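PDB 4DMO: N-hydroxyarylamine O-acetyltransferase from Bacillus cereus, which probably transfers acetyl groups to arylamines and N-hydroxyarylamines, as an active arylamine N-acetyltransferase with a non-canonical catalytic triad. Local coordinates for residues A[8-13]-A[76-81]; A[119-124]-A[137-142]; A[130-135]-A[220-225]. One frame throughout, in Å; residues are numbered along the deposited sequence.

Contact 1: A[8-13]-A[76-81]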
loop_
_atom_site.group_PDB
_atom_site.type_symbol
_atom_site.label_atom_id
_atom_site.label_comp_id
_atom_site.label_asym_id
_atom_site.label_seq_id
_atom_site.Cartn_x
_atom_site.Cartn_y
_atom_site.Cartn_z
ATOM N N LYS A 8 10.877 -3.674 -15.985
ATOM C CA LYS A 8 11.446 -5.014 -15.988
ATOM C C LYS A 8 11.658 -5.525 -14.551
ATOM O O LYS A 8 11.288 -6.653 -14.227
ATOM C CB LYS A 8 12.772 -5.021 -16.756
ATOM C CG LYS A 8 13.347 -6.399 -16.967
ATOM C CD LYS A 8 14.733 -6.360 -17.622
ATOM C CE LYS A 8 15.387 -7.756 -17.706
ATOM N NZ LYS A 8 16.819 -7.682 -18.148
ATOM N N GLN A 9 12.238 -4.683 -13.702
ATOM C CA GLN A 9 12.464 -5.030 -12.302
ATOM C C GLN A 9 11.152 -5.251 -11.571
ATOM O O GLN A 9 11.072 -6.069 -10.653
ATOM C CB GLN A 9 13.265 -3.945 -11.621
ATOM C CG GLN A 9 14.554 -3.615 -12.340
ATOM C CD GLN A 9 15.757 -4.012 -11.542
ATOM O OE1 GLN A 9 15.766 -5.059 -10.875
ATOM N NE2 GLN A 9 16.792 -3.174 -11.592
ATOM N N PHE A 10 10.126 -4.515 -11.985
ATOM C CA PHE A 10 8.805 -4.631 -11.404
ATOM C C PHE A 10 8.169 -5.979 -11.732
ATOM O O PHE A 10 7.704 -6.665 -10.841
ATOM C CB PHE A 10 7.930 -3.464 -11.872
ATOM C CG PHE A 10 6.647 -3.313 -11.104
ATOM C CD1 PHE A 10 6.563 -2.461 -10.015
ATOM C CD2 PHE A 10 5.518 -4.006 -11.485
ATOM C CE1 PHE A 10 5.377 -2.320 -9.313
ATOM C CE2 PHE A 10 4.332 -3.869 -10.781
ATOM C CZ PHE A 10 4.274 -3.033 -9.682
ATOM N N PHE A 11 8.133 -6.366 -13.003
ATOM C CA PHE A 11 7.594 -7.681 -13.345
ATOM C C PHE A 11 8.391 -8.763 -12.582
ATOM O O PHE A 11 7.824 -9.715 -12.030
ATOM C CB PHE A 11 7.680 -7.949 -14.853
ATOM C CG PHE A 11 6.762 -7.086 -15.699
ATOM C CD1 PHE A 11 7.286 -6.203 -16.625
ATOM C CD2 PHE A 11 5.387 -7.170 -15.581
ATOM C CE1 PHE A 11 6.451 -5.417 -17.422
ATOM C CE2 PHE A 11 4.566 -6.391 -16.368
ATOM C CZ PHE A 11 5.105 -5.506 -17.283
ATOM N N ALA A 12 9.708 -8.602 -12.541
ATOM C CA ALA A 12 10.568 -9.557 -11.853
ATOM C C ALA A 12 10.195 -9.667 -10.367
ATOM O O ALA A 12 10.050 -10.769 -9.820
ATOM C CB ALA A 12 12.059 -9.136 -12.014
ATOM N N ARG A 13 10.051 -8.516 -9.718
ATOM C CA ARG A 13 9.663 -8.470 -8.312
ATOM C C ARG A 13 8.335 -9.209 -8.091
ATOM O O ARG A 13 8.193 -9.992 -7.140
ATOM C CB ARG A 13 9.588 -7.014 -7.835
ATOM C CG ARG A 13 9.293 -6.867 -6.358
ATOM C CD ARG A 13 10.466 -7.361 -5.494
ATOM N NE ARG A 13 10.299 -6.908 -4.129
ATOM C CZ ARG A 13 9.734 -7.590 -3.141
ATOM N NH1 ARG A 13 9.626 -7.023 -1.938
ATOM N NH2 ARG A 13 9.267 -8.808 -3.330
ATOM N N PRO A 76 3.481 5.204 -4.706
ATOM C CA PRO A 76 4.312 5.815 -5.755
ATOM C C PRO A 76 5.064 4.777 -6.585
ATOM O O PRO A 76 5.229 4.977 -7.783
ATOM C CB PRO A 76 5.276 6.687 -4.970
ATOM C CG PRO A 76 4.480 7.060 -3.728
ATOM C CD PRO A 76 3.747 5.790 -3.385
ATOM N N THR A 77 5.477 3.670 -5.982
ATOM C CA THR A 77 6.090 2.597 -6.760
ATOM C C THR A 77 5.172 2.158 -7.895
ATOM O O THR A 77 5.619 1.978 -9.014
ATOM C CB THR A 77 6.418 1.350 -5.893
ATOM O OG1 THR A 77 7.358 1.706 -4.895
ATOM C CG2 THR A 77 7.014 0.226 -6.726
ATOM N N MET A 78 3.892 1.941 -7.579
ATOM C CA MET A 78 2.925 1.454 -8.556
ATOM C C MET A 78 2.653 2.572 -9.566
ATOM O O MET A 78 2.669 2.375 -10.774
ATOM C CB MET A 78 1.646 1.000 -7.851
ATOM C CG MET A 78 0.464 0.701 -8.781
ATOM S SD MET A 78 0.735 -0.664 -9.941
ATOM C CE MET A 78 0.528 -2.063 -8.864
ATOM N N TYR A 79 2.464 3.765 -9.049
ATOM C CA TYR A 79 2.392 4.944 -9.887
ATOM C C TYR A 79 3.476 4.952 -10.993
ATOM O O TYR A 79 3.136 5.054 -12.166
ATOM C CB TYR A 79 2.529 6.174 -8.999
ATOM C CG TYR A 79 2.766 7.454 -9.745
ATOM C CD1 TYR A 79 1.754 8.029 -10.477
ATOM C CD2 TYR A 79 4.003 8.103 -9.691
ATOM C CE1 TYR A 79 1.951 9.202 -11.154
ATOM C CE2 TYR A 79 4.208 9.282 -10.357
ATOM C CZ TYR A 79 3.168 9.827 -11.090
ATOM O OH TYR A 79 3.335 10.990 -11.772
ATOM N N TYR A 80 4.762 4.848 -10.633
ATOM C CA TYR A 80 5.842 4.861 -11.640
ATOM C C TYR A 80 5.728 3.721 -12.631
ATOM O O TYR A 80 5.887 3.929 -13.837
ATOM C CB TYR A 80 7.247 4.838 -11.011
ATOM C CG TYR A 80 7.560 6.087 -10.215
ATOM C CD1 TYR A 80 7.600 7.334 -10.812
ATOM C CD2 TYR A 80 7.767 6.012 -8.852
ATOM C CE1 TYR A 80 7.860 8.448 -10.069
ATOM C CE2 TYR A 80 8.022 7.103 -8.113
ATOM C CZ TYR A 80 8.068 8.327 -8.713
ATOM O OH TYR A 80 8.332 9.434 -7.947
ATOM N N PHE A 81 5.404 2.533 -12.147
ATOM C CA PHE A 81 5.201 1.420 -13.047
ATOM C C PHE A 81 4.085 1.729 -14.031
ATOM O O PHE A 81 4.216 1.446 -15.232
ATOM C CB PHE A 81 4.812 0.171 -12.301
ATOM C CG PHE A 81 4.400 -0.940 -13.201
ATOM C CD1 PHE A 81 5.342 -1.668 -13.891
ATOM C CD2 PHE A 81 3.068 -1.235 -13.389
ATOM C CE1 PHE A 81 4.962 -2.695 -14.738
ATOM C CE2 PHE A 81 2.683 -2.258 -14.235
ATOM C CZ PHE A 81 3.636 -2.988 -14.904
#
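Phe10 and Phe81 meet ring against ring because each holds CG anti to its own backbone N (chi1 -167° in Phe10, 171° in Phe81), which carries both rings off their helices and into the gap between them. The gap is wide: the axes of 8-13 and 76-81 come no closer than 11.0 Å and cross at -123°, and it is spanned by large apolar side chains. The rings form an offset stack, nearly parallel, with centroids 4.1 Å apart. The shift brings Phe81 CD1 within 3.4 Å of Phe10 CD2 and sets Phe81 CB over the middle of the Phe10 ring, where it makes a CH-pi contact 3.9 Å from the centroid. Phe81 therefore offers Phe10 a face, whereas its far edge, CE1 and CZ, points at the face of Phe11. This second pair is T-shaped, the planes almost perpendicular, and Phe11 CZ lies 3.8 Å from Phe81 CZ. The three rings make one aromatic cluster. Two smaller groups close the rim of Phe10: Thr77 CG2 touches CE1 in the plane of the ring at 4.0 Å, and Met78, its chain bent at chi2 and chi3, brings CE to 4.0 Å from Phe10 CZ. The Met78 sulfur stands oblique to the same ring, a Met-aromatic contact. Thr77 turns its methyl to the ring, while its OG1 is bonded to Glu73 O, a carbonyl of its own helix. The whole cluster is buried in the helical part of the fold. Ile30 of helix 27-37 packs on Phe10, Met78 and Phe81, Phe6 of helix 5-14 extends the cover over Thr77 and Phe81, Ile62 of helix 55-64 touches Thr77, and Met78 reaches strand 120-124 at Ile124.

Contact 2: A[119-124]-A[137-142]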
loop_
_atom_site.group_PDB
_atom_site.type_symbol
_atom_site.label_atom_id
_atom_site.label_comp_id
_atom_site.label_asym_id
_atom_site.label_seq_id
_atom_site.Cartn_x
_atom_site.Cartn_y
_atom_site.Cartn_z
ATOM N N ASN A 119 -11.803 7.647 -20.082
ATOM C CA ASN A 119 -12.526 8.797 -19.544
ATOM C C ASN A 119 -13.079 8.600 -18.131
ATOM O O ASN A 119 -13.815 9.456 -17.652
ATOM C CB ASN A 119 -13.695 9.170 -20.474
ATOM C CG ASN A 119 -13.410 10.406 -21.312
ATOM O OD1 ASN A 119 -12.806 11.373 -20.822
ATOM N ND2 ASN A 119 -13.825 10.377 -22.594
ATOM N N GLU A 120 -12.748 7.493 -17.467
ATOM C CA GLU A 120 -13.270 7.264 -16.121
ATOM C C GLU A 120 -12.163 7.041 -15.106
ATOM O O GLU A 120 -11.111 6.464 -15.409
ATOM C CB GLU A 120 -14.251 6.095 -16.107
ATOM C CG GLU A 120 -15.693 6.499 -16.475
ATOM C CD GLU A 120 -16.576 5.301 -16.736
ATOM O OE1 GLU A 120 -16.064 4.159 -16.631
ATOM O OE2 GLU A 120 -17.775 5.503 -17.037
ATOM N N LEU A 121 -12.437 7.479 -13.882
ATOM C CA LEU A 121 -11.418 7.545 -12.854
ATOM C C LEU A 121 -11.467 6.292 -12.014
ATOM O O LEU A 121 -12.558 5.796 -11.706
ATOM C CB LEU A 121 -11.617 8.776 -11.973
ATOM C CG LEU A 121 -10.827 10.044 -12.306
ATOM C CD1 LEU A 121 -10.636 10.877 -11.028
ATOM C CD2 LEU A 121 -9.466 9.762 -12.940
ATOM N N TYR A 122 -10.270 5.787 -11.683
ATOM C CA TYR A 122 -10.105 4.662 -10.769
ATOM C C TYR A 122 -9.045 4.999 -9.748
ATOM O O TYR A 122 -8.024 5.581 -10.081
ATOM C CB TYR A 122 -9.704 3.387 -11.520
ATOM C CG TYR A 122 -10.726 2.956 -12.551
ATOM C CD1 TYR A 122 -10.790 3.578 -13.774
ATOM C CD2 TYR A 122 -11.626 1.934 -12.279
ATOM C CE1 TYR A 122 -11.720 3.222 -14.702
ATOM C CE2 TYR A 122 -12.578 1.563 -13.205
ATOM C CZ TYR A 122 -12.612 2.210 -14.424
ATOM O OH TYR A 122 -13.538 1.848 -15.368
ATOM N N LEU A 123 -9.311 4.631 -8.504
ATOM C CA LEU A 123 -8.322 4.693 -7.437
ATOM C C LEU A 123 -7.503 3.411 -7.477
ATOM O O LEU A 123 -8.052 2.306 -7.387
ATOM C CB LEU A 123 -9.022 4.794 -6.100
ATOM C CG LEU A 123 -8.230 4.825 -4.801
ATOM C CD1 LEU A 123 -7.513 6.162 -4.614
ATOM C CD2 LEU A 123 -9.198 4.563 -3.673
ATOM N N ILE A 124 -6.189 3.560 -7.611
ATOM C CA ILE A 124 -5.275 2.425 -7.513
ATOM C C ILE A 124 -4.621 2.368 -6.112
ATOM O O ILE A 124 -3.769 3.195 -5.768
ATOM C CB ILE A 124 -4.194 2.522 -8.609
ATOM C CG1 ILE A 124 -4.867 2.752 -9.976
ATOM C CG2 ILE A 124 -3.288 1.290 -8.587
ATOM C CD1 ILE A 124 -5.952 1.699 -10.363
ATOM N N VAL A 137 -10.449 0.663 -8.037
ATOM C CA VAL A 137 -11.731 1.019 -7.473
ATOM C C VAL A 137 -12.292 2.183 -8.293
ATOM O O VAL A 137 -11.721 3.288 -8.317
ATOM C CB VAL A 137 -11.619 1.442 -5.982
ATOM C CG1 VAL A 137 -13.037 1.709 -5.413
ATOM C CG2 VAL A 137 -10.883 0.377 -5.171
ATOM N N PRO A 138 -13.407 1.935 -8.977
ATOM C CA PRO A 138 -13.993 2.975 -9.821
ATOM C C PRO A 138 -14.627 4.079 -8.992
ATOM O O PRO A 138 -15.364 3.828 -8.041
ATOM C CB PRO A 138 -15.058 2.222 -10.609
ATOM C CG PRO A 138 -15.485 1.104 -9.681
ATOM C CD PRO A 138 -14.230 0.712 -8.926
ATOM N N PHE A 139 -14.325 5.305 -9.369
ATOM C CA PHE A 139 -14.936 6.458 -8.755
ATOM C C PHE A 139 -16.465 6.486 -8.968
ATOM O O PHE A 139 -17.176 7.149 -8.213
ATOM C CB PHE A 139 -14.311 7.737 -9.313
ATOM C CG PHE A 139 -13.070 8.186 -8.578
ATOM C CD1 PHE A 139 -11.913 7.429 -8.610
ATOM C CD2 PHE A 139 -13.069 9.383 -7.866
ATOM C CE1 PHE A 139 -10.768 7.854 -7.949
ATOM C CE2 PHE A 139 -11.928 9.819 -7.181
ATOM C CZ PHE A 139 -10.772 9.055 -7.238
ATOM N N LEU A 140 -16.956 5.773 -9.987
ATOM C CA LEU A 140 -18.400 5.701 -10.267
ATOM C C LEU A 140 -19.194 5.099 -9.117
ATOM O O LEU A 140 -20.411 5.244 -9.061
ATOM C CB LEU A 140 -18.698 4.946 -11.568
ATOM C CG LEU A 140 -18.595 5.807 -12.831
ATOM C CD1 LEU A 140 -19.135 5.061 -14.031
ATOM C CD2 LEU A 140 -19.293 7.158 -12.686
ATOM N N GLY A 141 -18.526 4.371 -8.237
ATOM C CA GLY A 141 -19.109 4.105 -6.944
ATOM C C GLY A 141 -19.288 2.642 -6.699
ATOM O O GLY A 141 -19.636 2.233 -5.599
ATOM N N GLU A 142 -19.027 1.869 -7.740
ATOM C CA GLU A 142 -19.193 0.430 -7.731
ATOM C C GLU A 142 -18.384 -0.238 -6.618
ATOM O O GLU A 142 -17.246 0.148 -6.324
ATOM C CB GLU A 142 -18.752 -0.104 -9.104
ATOM C CG GLU A 142 -19.114 -1.535 -9.406
ATOM C CD GLU A 142 -20.438 -1.637 -10.125
ATOM O OE1 GLU A 142 -21.296 -0.761 -9.885
ATOM O OE2 GLU A 142 -20.615 -2.581 -10.929
HETATM O O HOH W 1 -15.188 5.476 -12.281
#
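Leu121 O is gripped twice: Phe139 N donates to it at 3.0 Å in a nearly straight bond, and a water donates to it at 2.7 Å. That water also accepts from Leu140 N, so it bridges the two segments just where they part. The motif is an antiparallel strand pair, with the short strand 137-138 forming one outer edge of the large sheet beside 120-124. Leu123 and Val137 are its hydrogen-bonded pair, each N donating to the other's O (Leu123 N to Val137 O 2.8 Å). Tyr122 and Pro138 form the neighbouring non-hydrogen-bonded pair, where Tyr122 CE2 lies 3.7 Å from Pro138 CB. From Pro138 the chain leaves the strand in a type I turn that ends at Gly141. Leu123, Val137 and Phe139 all pack on Ile153 of strand 149-158, and the Phe139 ring also meets Tyr163 edge-to-face. One edge of that ring faces the backbone of 120-124, with CE1 3.6 Å from Leu123 N. Over one of its faces sits Leu121 CD1, 4.1 Å from the ring centroid and only 5° off the normal, a CH-pi contact.

Contact 3: A[130-135]-A[220-225]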
loop_
_atom_site.group_PDB
_atom_site.type_symbol
_atom_site.label_atom_id
_atom_site.label_comp_id
_atom_site.label_asym_id
_atom_site.label_seq_id
_atom_site.Cartn_x
_atom_site.Cartn_y
_atom_site.Cartn_z
ATOM N N SER A 130 -2.984 -4.087 4.934
ATOM C CA SER A 130 -3.590 -5.273 4.348
ATOM C C SER A 130 -5.022 -4.998 3.839
ATOM O O SER A 130 -5.701 -5.887 3.334
ATOM C CB SER A 130 -3.629 -6.376 5.405
ATOM O OG SER A 130 -4.464 -5.983 6.480
ATOM N N TYR A 131 -5.465 -3.755 3.921
ATOM C CA TYR A 131 -6.799 -3.399 3.474
ATOM C C TYR A 131 -6.813 -3.102 1.987
ATOM O O TYR A 131 -7.074 -1.985 1.560
ATOM C CB TYR A 131 -7.303 -2.209 4.289
ATOM C CG TYR A 131 -7.506 -2.603 5.743
ATOM C CD1 TYR A 131 -8.387 -3.597 6.073
ATOM C CD2 TYR A 131 -6.806 -1.997 6.764
ATOM C CE1 TYR A 131 -8.586 -3.974 7.384
ATOM C CE2 TYR A 131 -6.987 -2.374 8.075
ATOM C CZ TYR A 131 -7.880 -3.366 8.377
ATOM O OH TYR A 131 -8.096 -3.759 9.683
ATOM N N LEU A 132 -6.529 -4.125 1.189
ATOM C CA LEU A 132 -6.242 -3.918 -0.215
ATOM C C LEU A 132 -7.386 -4.379 -1.107
ATOM O O LEU A 132 -7.839 -5.512 -1.020
ATOM C CB LEU A 132 -4.944 -4.652 -0.591
ATOM C CG LEU A 132 -3.656 -4.229 0.167
ATOM C CD1 LEU A 132 -2.450 -5.128 -0.201
ATOM C CD2 LEU A 132 -3.300 -2.723 -0.078
ATOM N N PRO A 133 -7.822 -3.506 -2.017
ATOM C CA PRO A 133 -8.903 -3.881 -2.933
ATOM C C PRO A 133 -8.476 -4.948 -3.958
ATOM O O PRO A 133 -9.347 -5.601 -4.513
ATOM C CB PRO A 133 -9.252 -2.556 -3.631
ATOM C CG PRO A 133 -8.681 -1.477 -2.772
ATOM C CD PRO A 133 -7.432 -2.092 -2.173
ATOM N N LEU A 134 -7.172 -5.101 -4.199
ATOM C CA LEU A 134 -6.631 -6.054 -5.188
ATOM C C LEU A 134 -7.169 -5.823 -6.600
ATOM O O LEU A 134 -7.086 -6.687 -7.479
ATOM C CB LEU A 134 -6.890 -7.486 -4.751
ATOM C CG LEU A 134 -6.331 -7.709 -3.349
ATOM C CD1 LEU A 134 -6.672 -9.091 -2.914
ATOM C CD2 LEU A 134 -4.848 -7.513 -3.302
ATOM N N ALA A 135 -7.713 -4.636 -6.813
ATOM C CA ALA A 135 -8.148 -4.227 -8.135
ATOM C C ALA A 135 -8.423 -2.730 -8.108
ATOM O O ALA A 135 -8.551 -2.147 -7.032
ATOM C CB ALA A 135 -9.394 -5.008 -8.539
ATOM N N VAL A 220 3.102 -6.395 7.455
ATOM C CA VAL A 220 1.977 -7.229 7.045
ATOM C C VAL A 220 2.059 -7.538 5.542
ATOM O O VAL A 220 2.537 -6.731 4.748
ATOM C CB VAL A 220 0.626 -6.555 7.391
ATOM C CG1 VAL A 220 0.549 -5.219 6.791
ATOM C CG2 VAL A 220 -0.559 -7.359 6.876
ATOM N N LYS A 221 1.607 -8.734 5.174
ATOM C CA LYS A 221 1.534 -9.134 3.788
ATOM C C LYS A 221 0.418 -10.129 3.563
ATOM O O LYS A 221 0.237 -11.046 4.353
ATOM C CB LYS A 221 2.824 -9.779 3.354
ATOM C CG LYS A 221 2.912 -9.902 1.868
ATOM C CD LYS A 221 4.255 -10.484 1.402
ATOM C CE LYS A 221 4.437 -11.934 1.766
ATOM N NZ LYS A 221 3.411 -12.747 1.108
ATOM N N LEU A 222 -0.320 -9.954 2.475
ATOM C CA LEU A 222 -1.289 -10.974 2.081
ATOM C C LEU A 222 -0.555 -12.223 1.665
ATOM O O LEU A 222 0.608 -12.195 1.245
ATOM C CB LEU A 222 -2.186 -10.483 0.946
ATOM C CG LEU A 222 -2.939 -9.215 1.390
ATOM C CD1 LEU A 222 -3.947 -8.872 0.367
ATOM C CD2 LEU A 222 -3.596 -9.367 2.766
ATOM N N THR A 223 -1.256 -13.330 1.780
ATOM C CA THR A 223 -0.741 -14.605 1.367
ATOM C C THR A 223 -1.791 -15.280 0.508
ATOM O O THR A 223 -2.865 -14.729 0.288
ATOM C CB THR A 223 -0.431 -15.480 2.590
ATOM O OG1 THR A 223 -1.637 -15.696 3.326
ATOM C CG2 THR A 223 0.604 -14.804 3.515
ATOM N N GLU A 224 -1.450 -16.465 0.015
ATOM C CA GLU A 224 -2.360 -17.317 -0.766
ATOM C C GLU A 224 -3.738 -17.460 -0.132
ATOM O O GLU A 224 -4.779 -17.439 -0.796
ATOM C CB GLU A 224 -1.778 -18.740 -0.835
ATOM C CG GLU A 224 -1.204 -19.192 -2.177
ATOM C CD GLU A 224 -0.843 -20.700 -2.208
ATOM O OE1 GLU A 224 -0.181 -21.095 -3.195
ATOM O OE2 GLU A 224 -1.204 -21.480 -1.266
ATOM N N ASP A 225 -3.730 -17.703 1.165
ATOM C CA ASP A 225 -4.935 -18.153 1.833
ATOM C C ASP A 225 -5.306 -17.249 2.985
ATOM O O ASP A 225 -6.077 -17.649 3.856
ATOM C CB ASP A 225 -4.761 -19.592 2.338
ATOM C CG ASP A 225 -3.413 -19.824 3.017
ATOM O OD1 ASP A 225 -2.900 -20.960 2.948
ATOM O OD2 ASP A 225 -2.860 -18.882 3.634
#
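Ser130 leads the contact by setting its CB against Val220 CG2 at 3.5 Å, the tightest approach between the two segments. The same CB is 4.0 Å from Leu222 CD2, so this small side chain lies against both Val220 and Leu222. Its OG, by contrast, comes no nearer than 4.2 Å to Val220 CG2, leaving the methylene to do the touching. Tyr131 turns away as the centre of an inverse gamma turn, closed by a weak bond from Leu132 N to Ser130 O. The turn brings Leu132 round to the strand, where its CD1 meets Leu222 CD1 at 4.1 Å, the two side chains running obliquely past each other. Pro133 stays off the strand, and Leu134, with positive backbone angles, faces it again. Leu134 and Leu222 reach tip to tip, CD2 to CD1, at 4.0 Å. With its CG anti to the carbonyl carbon (chi1 -59°), Leu222 points its two methyls at the loop: CD2 meets Ser130 and CD1 the two leucines. The closest contacts between the segments are all carbon to carbon. They join the loop between strands 120-124 and 137-138 of the large sheet to strand 218-223 of the smaller one. Helix 27-37 lies alongside: Ala35 touches Leu132 and Leu134, and Gln36 touches Leu222. On the side of the large sheet, Tyr131 and Pro133 pack on Tyr151 of strand 149-158. In the smaller sheet, Val220 pairs through its backbone with Phe40 of the short strand 40-41.

Contact 1 lies among the N-terminal helices, contact 2 at an edge of the large antiparallel sheet, and contact 3 between the loop following strand 120-124 and the smaller sheet. Contact 1 closes first along the chain; contacts 2 and 3 then interlace, since 130-135 falls between the two halves of contact 2. The centres of contact 1 and contact 2 are about 21 Å apart. Those of contact 2 and contact 3 are about 20 Å apart, and those of contact 1 and contact 3 about 17 Å. Met78 CG packs 3.8 Å from Ile124 CG2, connecting the helices of contact 1 to the large sheet, and helix 27-37 flanks both contacts 1 and 3.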